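Local coordinates for protein particle-associated glycoside hydrolase (Acinetobacter phage Fri1, PDB 6C72) that probably cleaves the capsular polysaccharide of Acinetobacter baumannii as a trimeric tailspike depolymerase, helping the phage through the host capsule, at residues N256-N261 / D279-N284. Residues are numbered along the deposited sequence; the frame is centred on the assembly and turned at random.
With ZN (zinc ion), chain M.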
# COMPACT_ATOMS: atom_id res chain seq x y z
N ASN A 256 -2.29 -11.59 12.09
CA ASN A 256 -1.62 -10.38 12.53
C ASN A 256 -0.19 -10.67 12.99
O ASN A 256 0.26 -10.19 14.03
CB ASN A 256 -2.44 -9.69 13.64
CG ASN A 256 -1.94 -8.30 13.96
OD1 ASN A 256 -1.43 -7.60 13.09
ND2 ASN A 256 -2.07 -7.90 15.22
N HIS A 257 0.52 -11.49 12.22
CA HIS A 257 1.89 -11.84 12.58
C HIS A 257 2.86 -10.93 11.85
O HIS A 257 2.74 -10.70 10.65
CB HIS A 257 2.17 -13.30 12.26
CG HIS A 257 1.23 -14.25 12.93
ND1 HIS A 257 0.95 -14.18 14.28
CD2 HIS A 257 0.53 -15.30 12.45
CE1 HIS A 257 0.11 -15.15 14.60
NE2 HIS A 257 -0.16 -15.84 13.51
N TYR A 258 3.87 -10.46 12.57
CA TYR A 258 4.79 -9.47 12.05
C TYR A 258 6.22 -9.90 12.30
O TYR A 258 6.57 -10.28 13.42
CB TYR A 258 4.51 -8.12 12.70
CG TYR A 258 5.34 -7.02 12.11
CD1 TYR A 258 5.01 -6.45 10.90
CD2 TYR A 258 6.49 -6.58 12.76
CE1 TYR A 258 5.79 -5.45 10.35
CE2 TYR A 258 7.26 -5.59 12.23
CZ TYR A 258 6.92 -5.03 11.02
OH TYR A 258 7.70 -4.04 10.48
N PHE A 259 7.04 -9.84 11.26
CA PHE A 259 8.45 -10.21 11.32
C PHE A 259 9.28 -9.12 10.66
O PHE A 259 8.97 -8.70 9.54
CB PHE A 259 8.71 -11.56 10.63
CG PHE A 259 7.84 -12.67 11.14
CD1 PHE A 259 6.55 -12.86 10.62
CD2 PHE A 259 8.29 -13.52 12.14
CE1 PHE A 259 5.74 -13.89 11.09
CE2 PHE A 259 7.49 -14.55 12.62
CZ PHE A 259 6.19 -14.74 12.09
N GLU A 260 10.31 -8.66 11.36
CA GLU A 260 11.20 -7.64 10.81
C GLU A 260 12.64 -7.97 11.17
O GLU A 260 12.92 -8.41 12.28
CB GLU A 260 10.85 -6.25 11.33
CG GLU A 260 11.61 -5.16 10.59
CD GLU A 260 11.21 -3.79 11.06
OE1 GLU A 260 10.15 -3.68 11.73
OE2 GLU A 260 11.94 -2.82 10.76
N ASN A 261 13.55 -7.76 10.22
CA ASN A 261 14.98 -7.94 10.47
C ASN A 261 15.28 -9.37 10.91
O ASN A 261 16.11 -9.60 11.79
CB ASN A 261 15.49 -6.94 11.51
CG ASN A 261 15.34 -5.50 11.05
OD1 ASN A 261 15.82 -5.13 9.98
ND2 ASN A 261 14.65 -4.69 11.85
N ASP A 279 -2.99 -12.47 7.18
CA ASP A 279 -2.48 -11.15 7.55
C ASP A 279 -1.11 -11.26 8.24
O ASP A 279 -0.95 -10.97 9.42
CB ASP A 279 -3.50 -10.39 8.39
CG ASP A 279 -4.64 -9.82 7.54
OD1 ASP A 279 -5.66 -10.51 7.30
OD2 ASP A 279 -4.49 -8.66 7.10
N VAL A 280 -0.13 -11.66 7.43
CA VAL A 280 1.24 -11.82 7.87
C VAL A 280 2.14 -10.88 7.08
O VAL A 280 1.99 -10.76 5.86
CB VAL A 280 1.70 -13.28 7.70
CG1 VAL A 280 3.14 -13.47 8.24
CG2 VAL A 280 0.71 -14.22 8.35
N THR A 281 3.06 -10.22 7.76
CA THR A 281 3.97 -9.30 7.10
C THR A 281 5.41 -9.63 7.45
O THR A 281 5.76 -9.77 8.62
CB THR A 281 3.65 -7.84 7.46
OG1 THR A 281 2.34 -7.51 6.99
CG2 THR A 281 4.66 -6.90 6.83
N PHE A 282 6.24 -9.73 6.42
CA PHE A 282 7.69 -9.81 6.55
C PHE A 282 8.28 -8.53 5.98
O PHE A 282 7.97 -8.17 4.84
CB PHE A 282 8.25 -11.03 5.82
CG PHE A 282 7.76 -12.35 6.35
CD1 PHE A 282 6.58 -12.92 5.87
CD2 PHE A 282 8.48 -13.04 7.31
CE1 PHE A 282 6.13 -14.15 6.34
CE2 PHE A 282 8.04 -14.27 7.79
CZ PHE A 282 6.86 -14.82 7.31
N LYS A 283 9.09 -7.84 6.78
CA LYS A 283 9.77 -6.62 6.35
C LYS A 283 11.26 -6.76 6.63
O LYS A 283 11.65 -7.04 7.76
CB LYS A 283 9.22 -5.40 7.07
CG LYS A 283 9.78 -4.08 6.56
CD LYS A 283 9.66 -3.01 7.62
CE LYS A 283 8.29 -2.36 7.60
NZ LYS A 283 8.25 -1.24 6.58
N ASN A 284 12.08 -6.57 5.59
CA ASN A 284 13.54 -6.64 5.71
C ASN A 284 13.97 -7.96 6.34
O ASN A 284 14.80 -8.00 7.25
CB ASN A 284 14.11 -5.45 6.48
CG ASN A 284 15.62 -5.30 6.30
OD1 ASN A 284 16.18 -5.59 5.23
ND2 ASN A 284 16.30 -4.84 7.36
ZN ZN M . 10.80 -0.74 10.89
O HOH W 1 11.73 0.21 9.19
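Phe259 and Phe282 lie side by side at equivalent positions of two successive coils of the tailspike's right-handed parallel beta-helix. Strand 256-260 runs beside strand 280-283 in exact register, and the backbone ladder starts at His257 N to Asp279 O and continues through Thr281 N, Phe259 N and Lys283 N to Asn261 N. The link from Lys283 N to Phe259 O is typical of the straighter rungs, 2.9 Å with 163° at the hydrogen.

The tight side is the helix interior, where His257, Val280 and the two phenylalanines project. Both rings leave the backbone with CG anti to the carbonyl carbon (chi1 -54° for Phe259), and therefore point the same way, their planes at 12° and centroids 4.8 Å apart, but slid so far that the rings barely overlap: Phe259 CD1 sits over one face of Phe282, 3.5 Å from its CE2. Val280 CG1 closes on the edge of the Phe259 ring, and Leu244 of strand 244-247 packs against both phenylalanines.

The outer face is looser, with Tyr258, Thr281 and Lys283 partly exposed; Glu260 is buried against a second subunit. Tyr258 lays CD1 and CE1 slantwise across Thr281 CB and CG2, while its OH lies 3.4 Å from Lys283 CE. That hydroxyl also donates to Glu260 OE1 from above the carboxylate plane, steadying a group whose OE2 binds the zinc ion at 2.4 Å and accepts a hydrogen bond from Asn256 of the second subunit. Lys283 runs alongside Glu260 but bends at its end, leaving NZ 5.8 Å from Glu260 OE2, too far for a salt bridge.

Past the strands, Asn261 and Asn284 turn their amide planes almost perpendicular, and Asn284 ND2 donates to Asn261 OD1 over 2.7 Å.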